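Long-range contacts in Cel44C (Paenibacillus polymyxa, PDB 2YIH), which hydrolyses beta-1,4-linked glucans, xyloglucan among them, through the family 44 glycoside hydrolase part of a longer protein: residues 285-290 against 359-364; 308-313 against 369-374; 365-370 against 398-403; 231-236 against 279-284; 42-47 against 387-392. The protein carries 8 engineered substitutions. One frame throughout, in Å; residues are numbered along the deposited sequence.

Contact 1: residues 285-290 against 359-364; sequences WYPEAM and YSYGGE. With BGC (beta-D-glucopyranose), chain B.
Pro287 sets its CG over one face of the Tyr361 ring, 3.6 Å from the centroid and 18° off the normal, a CH-pi contact, the proline side chain crossing the tyrosine at about a right angle. The same proline brings CD to 3.1 Å from Ser360 O. Beyond the proline, Tyr361 OH lies at the indole edge of Trp285, near its plane; a water joins them, accepting from Trp285 NE1 at 3.2 Å and pairing with Tyr361 OH at 2.7 Å. Both segments leave adjacent strands of the parallel barrel, 280-285 and 353-359, at their C-terminal ends, where a TIM barrel carries its binding site. Ser360 OG accepts from Gly362 N at 166°, an ST turn that shapes the second loop. Tyr286 rests CE1 3.8 Å from Tyr359 CA, while its hydroxyl bonds to Ser358. Farther out, Glu288 OE2 receives the O2 hydroxyl of a bound glucose unit at 2.7 Å and is also held by Trp326 NE1.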
# COMPACT_ATOMS: atom_id res chain seq x y z
N TRP A 285 3.38 6.72 0.46
CA TRP A 285 4.46 7.23 -0.39
C TRP A 285 3.90 7.74 -1.72
O TRP A 285 3.57 6.96 -2.62
CB TRP A 285 5.48 6.11 -0.62
CG TRP A 285 6.64 6.52 -1.50
CD1 TRP A 285 6.86 6.12 -2.78
CD2 TRP A 285 7.79 7.29 -1.12
NE1 TRP A 285 8.06 6.64 -3.24
CE2 TRP A 285 8.65 7.36 -2.24
CE3 TRP A 285 8.16 7.95 0.07
CZ2 TRP A 285 9.90 8.03 -2.19
CZ3 TRP A 285 9.42 8.63 0.10
CH2 TRP A 285 10.24 8.68 -1.03
N TYR A 286 3.76 9.07 -1.82
CA TYR A 286 3.41 9.69 -3.08
C TYR A 286 4.67 10.38 -3.57
O TYR A 286 5.14 11.35 -2.94
CB TYR A 286 2.27 10.68 -2.87
CG TYR A 286 1.03 10.02 -2.33
CD1 TYR A 286 0.26 9.19 -3.15
CD2 TYR A 286 0.67 10.15 -0.99
CE1 TYR A 286 -0.89 8.60 -2.67
CE2 TYR A 286 -0.48 9.54 -0.50
CZ TYR A 286 -1.24 8.76 -1.37
OH TYR A 286 -2.38 8.17 -0.93
N PRO A 287 5.25 9.87 -4.66
CA PRO A 287 6.52 10.45 -5.15
C PRO A 287 6.44 11.97 -5.28
O PRO A 287 5.42 12.51 -5.76
CB PRO A 287 6.70 9.77 -6.53
CG PRO A 287 6.06 8.39 -6.34
CD PRO A 287 4.86 8.64 -5.39
N GLU A 288 7.49 12.65 -4.80
CA GLU A 288 7.68 14.07 -5.06
C GLU A 288 8.47 14.30 -6.34
O GLU A 288 8.72 15.45 -6.72
CB GLU A 288 8.38 14.75 -3.88
CG GLU A 288 7.54 14.76 -2.60
CD GLU A 288 6.57 15.94 -2.51
OE1 GLU A 288 6.34 16.63 -3.52
OE2 GLU A 288 6.05 16.19 -1.41
N ALA A 289 8.95 13.22 -6.95
CA ALA A 289 9.65 13.27 -8.24
C ALA A 289 8.98 14.17 -9.26
O ALA A 289 7.75 14.10 -9.49
CB ALA A 289 9.85 11.87 -8.79
N MET A 290 9.80 15.04 -9.85
CA MET A 290 9.38 16.01 -10.87
C MET A 290 9.97 15.70 -12.24
O MET A 290 11.10 15.22 -12.35
CB MET A 290 9.86 17.41 -10.47
CG MET A 290 9.49 17.80 -9.07
SD MET A 290 7.83 18.47 -9.01
CE MET A 290 8.22 20.20 -8.73
N TYR A 359 -0.19 4.62 -2.06
CA TYR A 359 0.83 5.17 -2.97
C TYR A 359 0.28 5.22 -4.38
O TYR A 359 -0.64 4.49 -4.73
CB TYR A 359 2.11 4.30 -2.92
CG TYR A 359 2.01 2.95 -3.64
CD1 TYR A 359 1.45 1.83 -3.01
CD2 TYR A 359 2.50 2.80 -4.94
CE1 TYR A 359 1.34 0.60 -3.68
CE2 TYR A 359 2.43 1.60 -5.60
CZ TYR A 359 1.86 0.50 -4.97
OH TYR A 359 1.85 -0.71 -5.63
N SER A 360 0.93 6.00 -5.23
CA SER A 360 0.59 6.06 -6.66
C SER A 360 1.71 6.79 -7.35
O SER A 360 2.29 7.72 -6.78
CB SER A 360 -0.70 6.87 -6.87
OG SER A 360 -0.88 7.11 -8.27
N TYR A 361 1.97 6.41 -8.60
CA TYR A 361 2.95 7.07 -9.45
C TYR A 361 2.27 7.96 -10.51
O TYR A 361 2.94 8.48 -11.41
CB TYR A 361 3.90 6.03 -10.08
CG TYR A 361 4.92 5.58 -9.08
CD1 TYR A 361 4.55 4.79 -7.97
CD2 TYR A 361 6.24 6.02 -9.17
CE1 TYR A 361 5.45 4.47 -6.95
CE2 TYR A 361 7.18 5.68 -8.16
CZ TYR A 361 6.77 4.91 -7.06
OH TYR A 361 7.66 4.60 -6.06
N GLY A 362 0.96 8.13 -10.39
CA GLY A 362 0.23 8.98 -11.35
C GLY A 362 0.23 8.38 -12.77
O GLY A 362 0.54 7.20 -12.96
N GLY A 363 -0.16 9.18 -13.75
CA GLY A 363 -0.24 8.67 -15.14
C GLY A 363 -1.17 7.46 -15.26
O GLY A 363 -0.86 6.50 -15.98
N GLU A 364 -2.33 7.56 -14.61
CA GLU A 364 -3.22 6.41 -14.41
C GLU A 364 -3.72 5.84 -15.72
O GLU A 364 -4.02 4.66 -15.81
CB GLU A 364 -4.43 6.83 -13.55
CG GLU A 364 -4.03 7.25 -12.14
CD GLU A 364 -3.61 8.73 -12.01
OE1 GLU A 364 -3.51 9.47 -13.01
OE2 GLU A 364 -3.34 9.13 -10.87
C2 BGC B . 2.94 17.17 0.14
C3 BGC B . 1.44 17.06 -0.09
C4 BGC B . 0.68 16.95 1.25
C5 BGC B . 1.13 18.15 2.09
C6 BGC B . 0.47 18.26 3.46
C1 BGC B . 3.28 18.30 1.09
O2 BGC B . 3.66 17.41 -1.08
O3 BGC B . 1.22 15.87 -0.83
O4 BGC B . -0.76 16.88 1.05
O5 BGC B . 2.56 18.11 2.32
O6 BGC B . 0.88 19.49 4.06
O HOH W 1 9.73 6.39 -5.91

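Contact 2: residues 308-313 against 369-374; sequences ARMQAP and GGIAMT
Met310 and Ile371 meet at a slant, the thioether laid against the branch point, with Met310 SD 4.0 Å from Ile371 CB. Ala372 sets its methyl against Arg309: its CB is 3.6 Å from Arg309 O and 4.0 Å from Arg309 CG. One turn on, Pro313 presents CG to the same residue, 3.7 Å from Ala372 O and 4.2 Å from Ala372 CB. Arg309 runs alongside the helix start; its extended first bonds bring CD 3.7 Å from Gly369 N, and the turn about CG-CD (chi3 -59°) then sends the guanidinium off to the carbonyls of Ile296, Val300 and Tyr361 and to Ser368 OG. No hydrogen bond crosses between the segments themselves, so the fit is one of shape. Helix 303-311 thus lies along one flank of helix 367-382, whose Met373 and Thr374 face helix 399-409, while Ile371 and Thr374 also touch strand 446-453 of the nine-stranded sheet.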
# COMPACT_ATOMS: atom_id res chain seq x y z
N ALA A 308 10.19 10.94 -16.19
CA ALA A 308 10.51 10.98 -14.76
C ALA A 308 9.61 9.99 -14.02
O ALA A 308 10.07 9.34 -13.08
CB ALA A 308 10.36 12.39 -14.20
N ARG A 309 8.38 9.82 -14.50
CA ARG A 309 7.45 8.88 -13.84
C ARG A 309 8.02 7.47 -13.95
O ARG A 309 8.01 6.71 -12.98
CB ARG A 309 6.06 8.94 -14.51
CG ARG A 309 5.03 7.91 -13.97
CD ARG A 309 3.60 8.21 -14.49
NE ARG A 309 3.16 9.55 -14.09
CZ ARG A 309 3.03 10.62 -14.89
NH1 ARG A 309 3.21 10.54 -16.22
NH2 ARG A 309 2.70 11.80 -14.35
N MET A 310 8.57 7.12 -15.12
CA MET A 310 9.09 5.75 -15.27
C MET A 310 10.42 5.48 -14.55
O MET A 310 10.73 4.31 -14.26
CB MET A 310 9.23 5.38 -16.75
CG MET A 310 7.85 5.40 -17.46
SD MET A 310 7.93 4.88 -19.20
CE MET A 310 8.55 6.41 -19.88
N GLN A 311 11.21 6.53 -14.30
CA GLN A 311 12.46 6.41 -13.54
C GLN A 311 12.22 6.46 -12.04
O GLN A 311 12.97 5.86 -11.29
CB GLN A 311 13.44 7.54 -13.90
CG GLN A 311 13.93 7.48 -15.37
CD GLN A 311 14.51 6.10 -15.75
OE1 GLN A 311 15.25 5.45 -14.97
NE2 GLN A 311 14.19 5.65 -16.95
N ALA A 312 11.16 7.14 -11.62
CA ALA A 312 10.89 7.34 -10.18
C ALA A 312 10.90 6.07 -9.29
O ALA A 312 11.29 6.16 -8.11
CB ALA A 312 9.56 8.12 -9.99
N PRO A 313 10.47 4.91 -9.81
CA PRO A 313 10.57 3.73 -8.97
C PRO A 313 11.99 3.45 -8.48
O PRO A 313 12.14 2.76 -7.48
CB PRO A 313 10.08 2.61 -9.90
CG PRO A 313 9.02 3.34 -10.75
CD PRO A 313 9.74 4.61 -11.07
N GLY A 369 2.37 5.49 -16.70
CA GLY A 369 1.85 5.02 -15.39
C GLY A 369 1.86 3.50 -15.30
O GLY A 369 2.14 2.92 -14.22
N GLY A 370 1.55 2.85 -16.41
CA GLY A 370 1.55 1.39 -16.46
C GLY A 370 2.96 0.83 -16.27
O GLY A 370 3.19 -0.12 -15.52
N ILE A 371 3.90 1.41 -17.00
CA ILE A 371 5.27 0.93 -16.89
C ILE A 371 5.87 1.22 -15.51
O ILE A 371 6.54 0.35 -14.91
CB ILE A 371 6.15 1.45 -18.03
CG1 ILE A 371 5.67 0.84 -19.34
CG2 ILE A 371 7.63 1.09 -17.79
CD1 ILE A 371 6.41 1.36 -20.53
N ALA A 372 5.61 2.40 -14.97
CA ALA A 372 6.07 2.68 -13.60
C ALA A 372 5.58 1.61 -12.63
O ALA A 372 6.37 1.07 -11.85
CB ALA A 372 5.63 4.08 -13.14
N MET A 373 4.30 1.23 -12.73
CA MET A 373 3.73 0.28 -11.80
C MET A 373 4.20 -1.13 -12.05
O MET A 373 4.33 -1.92 -11.12
CB MET A 373 2.20 0.32 -11.84
CG MET A 373 1.63 1.48 -11.07
SD MET A 373 1.95 1.34 -9.29
CE MET A 373 0.77 0.12 -8.71
N THR A 374 4.47 -1.48 -13.30
CA THR A 374 5.01 -2.78 -13.59
C THR A 374 6.40 -2.91 -12.95
O THR A 374 6.79 -3.99 -12.51
CB THR A 374 5.03 -2.99 -15.10
OG1 THR A 374 3.70 -2.76 -15.61
CG2 THR A 374 5.48 -4.38 -15.43

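Contact 3: residues 365-370 against 398-403; sequences NDISGG and NNYVSA. With EDO (1,2-ethanediol), chain J.
Aromatic contacts dominate: the Tyr400 ring takes Ile367 CA over one face, 3.9 Å from the centroid and only 7° off the normal, a CH-pi contact. Alongside it, Ile367 CD1 comes to 3.7 Å from Tyr400 CE1. Close backbone approach follows at Gly370, where the lack of a side chain lets CA reach within 3.3 Å of Tyr400 O as a CA-H...O contact (129° at the hydrogen); Asp366 O sits 3.3 Å from Tyr400 CB. Two helices on the outside of the barrel, 367-382 and 399-409, are joined here at their first turns, and Phe480 of the nine-stranded sheet touches both Ile367 and Tyr400. The side-chain hydrogen bonds lie inside 365-370 or lead outside the pair. Asp366 is the N-cap of its helix: OD2 accepts from Ser368 N at 2.9 Å, from above the carboxylate plane, and from Ser368 OG at 2.6 Å on the anti side. Its other oxygen, OD1, takes a bond from a bound ethanediol, while Tyr400 OH reaches Asp481 O.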
# COMPACT_ATOMS: atom_id res chain seq x y z
N ASN A 365 -3.92 6.72 -16.71
CA ASN A 365 -4.42 6.31 -18.00
C ASN A 365 -3.38 6.60 -19.08
O ASN A 365 -3.71 6.87 -20.25
CB ASN A 365 -5.75 7.03 -18.28
CG ASN A 365 -6.84 6.51 -17.41
OD1 ASN A 365 -7.36 7.23 -16.53
ND2 ASN A 365 -7.16 5.26 -17.58
N ASP A 366 -2.11 6.49 -18.69
CA ASP A 366 -0.99 6.67 -19.65
C ASP A 366 -0.01 5.51 -19.55
O ASP A 366 0.19 4.95 -18.48
CB ASP A 366 -0.22 7.95 -19.34
CG ASP A 366 0.78 8.29 -20.46
OD1 ASP A 366 0.31 8.67 -21.57
OD2 ASP A 366 2.01 8.15 -20.26
N ILE A 367 0.56 5.12 -20.68
CA ILE A 367 1.53 4.03 -20.66
C ILE A 367 2.64 4.29 -19.64
O ILE A 367 3.12 3.33 -19.02
CB ILE A 367 2.13 3.79 -22.09
CG1 ILE A 367 3.05 2.55 -22.16
CG2 ILE A 367 2.84 5.04 -22.59
CD1 ILE A 367 2.41 1.24 -21.69
N SER A 368 3.02 5.55 -19.41
CA SER A 368 4.07 5.83 -18.40
C SER A 368 3.66 5.36 -17.03
O SER A 368 4.50 4.91 -16.27
CB SER A 368 4.46 7.33 -18.31
OG SER A 368 3.35 8.18 -17.98
N GLY A 369 2.37 5.49 -16.70
CA GLY A 369 1.85 5.02 -15.39
C GLY A 369 1.86 3.50 -15.30
O GLY A 369 2.14 2.92 -14.22
N GLY A 370 1.55 2.85 -16.41
CA GLY A 370 1.55 1.39 -16.46
C GLY A 370 2.96 0.83 -16.27
O GLY A 370 3.19 -0.12 -15.52
N ASN A 398 -8.65 3.60 -14.14
CA ASN A 398 -7.21 3.85 -14.12
C ASN A 398 -6.61 2.71 -14.95
O ASN A 398 -6.00 1.78 -14.43
CB ASN A 398 -6.66 3.77 -12.68
CG ASN A 398 -7.06 4.98 -11.78
OD1 ASN A 398 -7.90 5.88 -12.15
ND2 ASN A 398 -6.53 4.97 -10.58
N ASN A 399 -6.75 2.84 -16.26
CA ASN A 399 -6.60 1.69 -17.15
C ASN A 399 -5.19 1.12 -17.13
O ASN A 399 -5.03 -0.08 -17.22
CB ASN A 399 -6.95 2.08 -18.59
CG ASN A 399 -8.44 2.28 -18.78
OD1 ASN A 399 -9.27 1.48 -18.29
ND2 ASN A 399 -8.79 3.39 -19.41
N TYR A 400 -4.18 1.99 -17.06
CA TYR A 400 -2.80 1.49 -17.13
C TYR A 400 -2.27 1.00 -15.78
O TYR A 400 -1.39 0.12 -15.73
CB TYR A 400 -1.88 2.50 -17.81
CG TYR A 400 -1.88 2.38 -19.33
CD1 TYR A 400 -1.26 1.30 -19.96
CD2 TYR A 400 -2.58 3.31 -20.12
CE1 TYR A 400 -1.24 1.18 -21.35
CE2 TYR A 400 -2.56 3.21 -21.51
CZ TYR A 400 -1.95 2.12 -22.11
OH TYR A 400 -1.94 2.00 -23.49
N VAL A 401 -2.86 1.49 -14.67
CA VAL A 401 -2.56 0.87 -13.37
C VAL A 401 -3.14 -0.54 -13.32
O VAL A 401 -2.47 -1.49 -12.90
CB VAL A 401 -3.06 1.75 -12.19
CG1 VAL A 401 -2.84 1.00 -10.84
CG2 VAL A 401 -2.27 3.05 -12.20
N SER A 402 -4.39 -0.68 -13.74
CA SER A 402 -5.02 -1.99 -13.76
C SER A 402 -4.22 -2.92 -14.67
O SER A 402 -4.06 -4.09 -14.35
CB SER A 402 -6.48 -1.90 -14.20
OG SER A 402 -7.27 -1.20 -13.24
N ALA A 403 -3.73 -2.40 -15.80
CA ALA A 403 -2.89 -3.23 -16.70
C ALA A 403 -1.66 -3.81 -16.00
O ALA A 403 -1.38 -4.99 -16.11
CB ALA A 403 -2.43 -2.42 -17.95
C1 EDO J . 3.70 8.30 -24.48
O1 EDO J . 3.82 9.34 -25.44
C2 EDO J . 2.23 8.13 -24.18
O2 EDO J . 1.72 9.36 -23.66

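Contact 4: residues 231-236 against 279-284; sequences PVLYGF and DVFDVH
Val232 and His284 run alongside each other in the same direction, with Val232 CG1 just 3.3 Å from His284 NE2; this is the tight heart of the contact. Asp282 joins them on the same flank: with its CG trans to the backbone N (chi1 -180°), the carboxylate is carried next to the valine, and OD2 comes 3.6 Å from Val232 CG2. His284 ND1 bonds to Glu187, and Asp282 OD1 to Thr357. Backbone bonds lock the strands. His284 N donates to Leu233 O at 2.7 Å and 162°. Asp282 O accepts from Leu233 N at 3.3 Å and, weakly, from Val232 N at 2.9 Å. Two successive N-H groups on one carbonyl mark a beta bulge, and Val232, with positive phi (63°), shifts the register by one. On the other flank, toward helix 258-273, Pro231 CD covers one face of Phe281, 4.0 Å from the ring centroid, as a CH-pi contact.

The pairing slackens past Leu233. Tyr234 O and His284 O face each other as two acceptors 3.5 Å apart, without a bond, and the Tyr234 side chain turns away, its OH bonded to Gln243 and weakly to a bound glucose. The strands, joined by a helical connection that includes helix 258-273, are the fifth and sixth of a closed eight-stranded parallel barrel, the TIM barrel, whose C-terminal ends open onto the glycan pocket.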
# COMPACT_ATOMS: atom_id res chain seq x y z
N PRO A 231 2.74 3.89 11.92
CA PRO A 231 1.82 4.95 12.26
C PRO A 231 1.05 5.51 11.07
O PRO A 231 0.32 6.49 11.25
CB PRO A 231 2.73 6.06 12.87
CG PRO A 231 4.23 5.62 12.54
CD PRO A 231 4.07 4.42 11.57
N VAL A 232 1.13 4.84 9.91
CA VAL A 232 0.34 5.24 8.71
C VAL A 232 0.76 6.67 8.25
O VAL A 232 -0.08 7.57 8.05
CB VAL A 232 -1.22 5.14 8.97
CG1 VAL A 232 -1.96 5.01 7.64
CG2 VAL A 232 -1.55 3.90 9.86
N LEU A 233 2.07 6.89 8.17
CA LEU A 233 2.59 8.24 7.94
C LEU A 233 2.37 8.71 6.51
O LEU A 233 2.60 7.94 5.55
CB LEU A 233 4.09 8.28 8.25
CG LEU A 233 4.45 7.91 9.69
CD1 LEU A 233 5.97 7.99 9.91
CD2 LEU A 233 3.75 8.84 10.71
N TYR A 234 1.99 9.98 6.33
CA TYR A 234 1.59 10.46 5.00
C TYR A 234 2.72 10.53 3.99
O TYR A 234 2.48 10.45 2.77
CB TYR A 234 0.89 11.83 5.10
CG TYR A 234 1.84 13.01 5.04
CD1 TYR A 234 2.23 13.58 3.81
CD2 TYR A 234 2.34 13.57 6.21
CE1 TYR A 234 3.12 14.70 3.77
CE2 TYR A 234 3.22 14.68 6.18
CZ TYR A 234 3.59 15.23 4.95
OH TYR A 234 4.47 16.31 4.92
N GLY A 235 3.96 10.75 4.45
CA GLY A 235 5.04 11.07 3.53
C GLY A 235 6.27 11.53 4.30
O GLY A 235 6.29 11.54 5.52
N PHE A 236 7.32 11.91 3.56
CA PHE A 236 8.62 12.07 4.14
C PHE A 236 8.68 13.09 5.29
O PHE A 236 9.38 12.88 6.28
CB PHE A 236 9.65 12.41 3.06
CG PHE A 236 11.05 12.42 3.60
CD1 PHE A 236 11.74 11.23 3.76
CD2 PHE A 236 11.57 13.58 4.14
CE1 PHE A 236 13.02 11.22 4.36
CE2 PHE A 236 12.81 13.57 4.75
CZ PHE A 236 13.51 12.40 4.89
N ASP A 279 2.88 -4.58 14.71
CA ASP A 279 3.25 -5.69 13.85
C ASP A 279 3.85 -5.22 12.54
O ASP A 279 4.74 -5.88 11.99
CB ASP A 279 2.04 -6.58 13.59
CG ASP A 279 1.61 -7.28 14.84
OD1 ASP A 279 2.36 -8.21 15.24
OD2 ASP A 279 0.62 -6.83 15.46
N VAL A 280 3.34 -4.09 12.01
CA VAL A 280 3.72 -3.65 10.68
C VAL A 280 3.92 -2.14 10.71
O VAL A 280 3.01 -1.40 11.12
CB VAL A 280 2.61 -3.97 9.64
CG1 VAL A 280 3.06 -3.61 8.21
CG2 VAL A 280 2.18 -5.48 9.72
N PHE A 281 5.09 -1.72 10.26
CA PHE A 281 5.41 -0.30 10.18
C PHE A 281 4.89 0.17 8.85
O PHE A 281 5.23 -0.40 7.80
CB PHE A 281 6.92 -0.06 10.32
CG PHE A 281 7.27 1.41 10.40
CD1 PHE A 281 7.20 2.08 11.61
CD2 PHE A 281 7.61 2.12 9.24
CE1 PHE A 281 7.49 3.47 11.68
CE2 PHE A 281 7.89 3.50 9.30
CZ PHE A 281 7.81 4.17 10.52
N ASP A 282 3.99 1.15 8.90
CA ASP A 282 3.01 1.46 7.85
C ASP A 282 3.28 2.90 7.38
O ASP A 282 3.21 3.83 8.19
CB ASP A 282 1.62 1.34 8.49
CG ASP A 282 0.46 1.62 7.53
OD1 ASP A 282 0.64 2.41 6.58
OD2 ASP A 282 -0.64 1.08 7.76
N VAL A 283 3.69 3.06 6.13
CA VAL A 283 3.86 4.39 5.51
C VAL A 283 3.03 4.57 4.23
O VAL A 283 2.64 3.60 3.57
CB VAL A 283 5.35 4.67 5.18
CG1 VAL A 283 6.19 4.64 6.45
CG2 VAL A 283 5.88 3.69 4.14
N HIS A 284 2.75 5.83 3.90
CA HIS A 284 2.28 6.21 2.56
C HIS A 284 3.43 6.87 1.77
O HIS A 284 4.30 7.51 2.35
CB HIS A 284 1.10 7.18 2.71
CG HIS A 284 -0.06 6.55 3.41
ND1 HIS A 284 -1.20 7.25 3.76
CD2 HIS A 284 -0.29 5.26 3.76
CE1 HIS A 284 -2.07 6.42 4.32
NE2 HIS A 284 -1.54 5.20 4.33

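Contact 5: residues 42-47 against 387-392; sequences ARRLGG and MANYWK. With EDO (1,2-ethanediol), chain L; EDO (1,2-ethanediol), chain O.
Arg44 reaches into the barrel from strand 42-45, and its CB lies 3.9 Å from Asn389 CG. With CG trans to the backbone N (chi1 170°), the chain then runs extended through CD to NE. The flat tip is pinned differently: one face of the guanidinium lies under Gly46 CA, which stands 3.7 Å above its plane and over its centre, so the chain two residues on crosses over the extended arginine's tip. NH1 bonds to Asn31 OD1 and meets Trp391 CZ3 at 4.4 Å, the indole atom lying near the guanidinium plane at its edge. NH2 extends toward His284 and Val232.

Trp391 takes up the other end. Its CZ3 edge approaches Gly46 O at 3.9 Å, near the ring plane, and Gly47 CA at 4.2 Å. An ethanediol donates through O1 to Gly46 O at 2.6 Å and sets its O2 beside the same indole. At the opposite end, Ala42 CB packs on Met387 CG, 4.4 Å away.

No hydrogen bond spans the segments, and the short strand axes come no nearer than 7.5 Å and cross at 65°. This fits the second and eighth strands of a TIM barrel: strand 29-30 lies between them, bonded to Ala42 and Arg44, and their side chains meet across the barrel interior.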
# COMPACT_ATOMS: atom_id res chain seq x y z
N ALA A 42 -4.78 -8.37 -1.46
CA ALA A 42 -4.96 -7.57 -0.23
C ALA A 42 -5.83 -6.35 -0.51
O ALA A 42 -5.66 -5.70 -1.52
CB ALA A 42 -3.57 -7.12 0.33
N ARG A 43 -6.74 -6.06 0.41
CA ARG A 43 -7.60 -4.87 0.29
C ARG A 43 -7.52 -4.07 1.58
O ARG A 43 -7.50 -4.67 2.67
CB ARG A 43 -9.05 -5.32 0.00
CG ARG A 43 -9.14 -5.99 -1.38
CD ARG A 43 -10.54 -6.56 -1.68
NE ARG A 43 -11.57 -5.52 -1.83
CZ ARG A 43 -12.62 -5.38 -1.02
NH1 ARG A 43 -12.70 -6.09 0.11
NH2 ARG A 43 -13.56 -4.50 -1.30
N ARG A 44 -7.51 -2.74 1.48
CA ARG A 44 -7.42 -1.87 2.67
C ARG A 44 -8.65 -0.98 2.70
O ARG A 44 -9.03 -0.41 1.68
CB ARG A 44 -6.19 -0.97 2.55
CG ARG A 44 -6.12 0.16 3.62
CD ARG A 44 -4.73 0.76 3.56
NE ARG A 44 -4.54 1.84 4.55
CZ ARG A 44 -4.65 3.14 4.28
NH1 ARG A 44 -5.16 3.57 3.11
NH2 ARG A 44 -4.32 4.04 5.23
N LEU A 45 -9.20 -0.81 3.90
CA LEU A 45 -10.25 0.19 4.14
C LEU A 45 -9.57 1.27 5.00
O LEU A 45 -9.44 1.11 6.22
CB LEU A 45 -11.45 -0.45 4.86
CG LEU A 45 -12.59 0.53 5.17
CD1 LEU A 45 -13.19 1.10 3.89
CD2 LEU A 45 -13.66 -0.16 5.99
N GLY A 46 -9.17 2.34 4.36
CA GLY A 46 -8.37 3.37 5.04
C GLY A 46 -8.37 4.66 4.30
O GLY A 46 -9.24 4.89 3.48
N GLY A 47 -7.48 5.57 4.68
CA GLY A 47 -7.51 6.92 4.15
C GLY A 47 -8.31 7.90 4.99
O GLY A 47 -8.78 7.57 6.07
N MET A 387 3.28 -5.66 2.43
CA MET A 387 1.95 -5.32 1.93
C MET A 387 2.04 -3.96 1.27
O MET A 387 2.81 -3.07 1.73
CB MET A 387 0.91 -5.33 3.06
CG MET A 387 -0.53 -4.99 2.61
SD MET A 387 -1.64 -5.23 4.03
CE MET A 387 -1.58 -7.00 4.28
N ALA A 388 1.30 -3.77 0.17
CA ALA A 388 1.31 -2.47 -0.50
C ALA A 388 -0.04 -2.28 -1.15
O ALA A 388 -0.56 -3.21 -1.75
CB ALA A 388 2.42 -2.39 -1.60
N ASN A 389 -0.59 -1.07 -1.05
CA ASN A 389 -1.97 -0.79 -1.49
C ASN A 389 -2.00 0.50 -2.33
O ASN A 389 -1.74 1.60 -1.83
CB ASN A 389 -2.92 -0.67 -0.26
CG ASN A 389 -2.90 -1.89 0.61
OD1 ASN A 389 -3.77 -2.81 0.50
ND2 ASN A 389 -1.92 -1.96 1.48
N TYR A 390 -2.22 0.33 -3.63
CA TYR A 390 -2.39 1.48 -4.53
C TYR A 390 -3.55 2.38 -4.06
O TYR A 390 -4.53 1.90 -3.46
CB TYR A 390 -2.72 0.91 -5.92
CG TYR A 390 -3.08 1.94 -6.92
CD1 TYR A 390 -2.12 2.81 -7.42
CD2 TYR A 390 -4.41 2.08 -7.35
CE1 TYR A 390 -2.45 3.78 -8.36
CE2 TYR A 390 -4.76 3.02 -8.34
CZ TYR A 390 -3.76 3.89 -8.79
OH TYR A 390 -4.06 4.84 -9.73
N TRP A 391 -3.38 3.69 -4.26
CA TRP A 391 -4.47 4.65 -4.01
C TRP A 391 -4.82 5.39 -5.31
O TRP A 391 -3.96 5.94 -5.97
CB TRP A 391 -4.01 5.66 -2.94
CG TRP A 391 -5.07 6.66 -2.67
CD1 TRP A 391 -5.27 7.84 -3.36
CD2 TRP A 391 -6.09 6.57 -1.68
NE1 TRP A 391 -6.39 8.48 -2.85
CE2 TRP A 391 -6.91 7.72 -1.83
CE3 TRP A 391 -6.41 5.63 -0.70
CZ2 TRP A 391 -8.02 7.96 -0.99
CZ3 TRP A 391 -7.52 5.87 0.13
CH2 TRP A 391 -8.33 7.00 -0.05
N LYS A 392 -6.11 5.44 -5.65
CA LYS A 392 -6.54 6.18 -6.84
C LYS A 392 -6.50 7.71 -6.62
O LYS A 392 -7.39 8.26 -5.95
CB LYS A 392 -7.97 5.78 -7.21
CG LYS A 392 -8.18 4.31 -7.59
CD LYS A 392 -9.68 4.09 -7.93
CE LYS A 392 -10.03 4.64 -9.32
NZ LYS A 392 -11.51 4.38 -9.65
C1 EDO L . -12.28 4.73 2.36
O1 EDO L . -11.62 5.75 3.12
C2 EDO L . -12.84 5.40 1.11
O2 EDO L . -11.75 5.81 0.29
C1 EDO O . -16.02 5.49 -9.69
O1 EDO O . -16.29 5.72 -11.07
C2 EDO O . -14.52 5.35 -9.50
O2 EDO O . -13.98 6.64 -9.19

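Overall arrangement
Contacts 1, 4 and 5 belong to the eight-stranded parallel barrel: contact 4 pairs its fifth and sixth strands, contact 1 joins loops leaving the sixth and seventh, and contact 5 encloses contacts 1, 2 and 4 and crosses contact 3. Contact 4 closes before contacts 1 to 3 open. Between centres, contact 4 lies about 12 Å from contact 5 and about 16 Å from contact 1, but about 22 and 25 Å from contacts 2 and 3. These two, centres about 10 Å apart, share Gly369 and Gly370 of helix 367-382 outside the barrel. Arg309 to Tyr361 links 2 and 1, Glu364 to Tyr400 links 1 and 3, so the set runs from glycan pocket to outer helices.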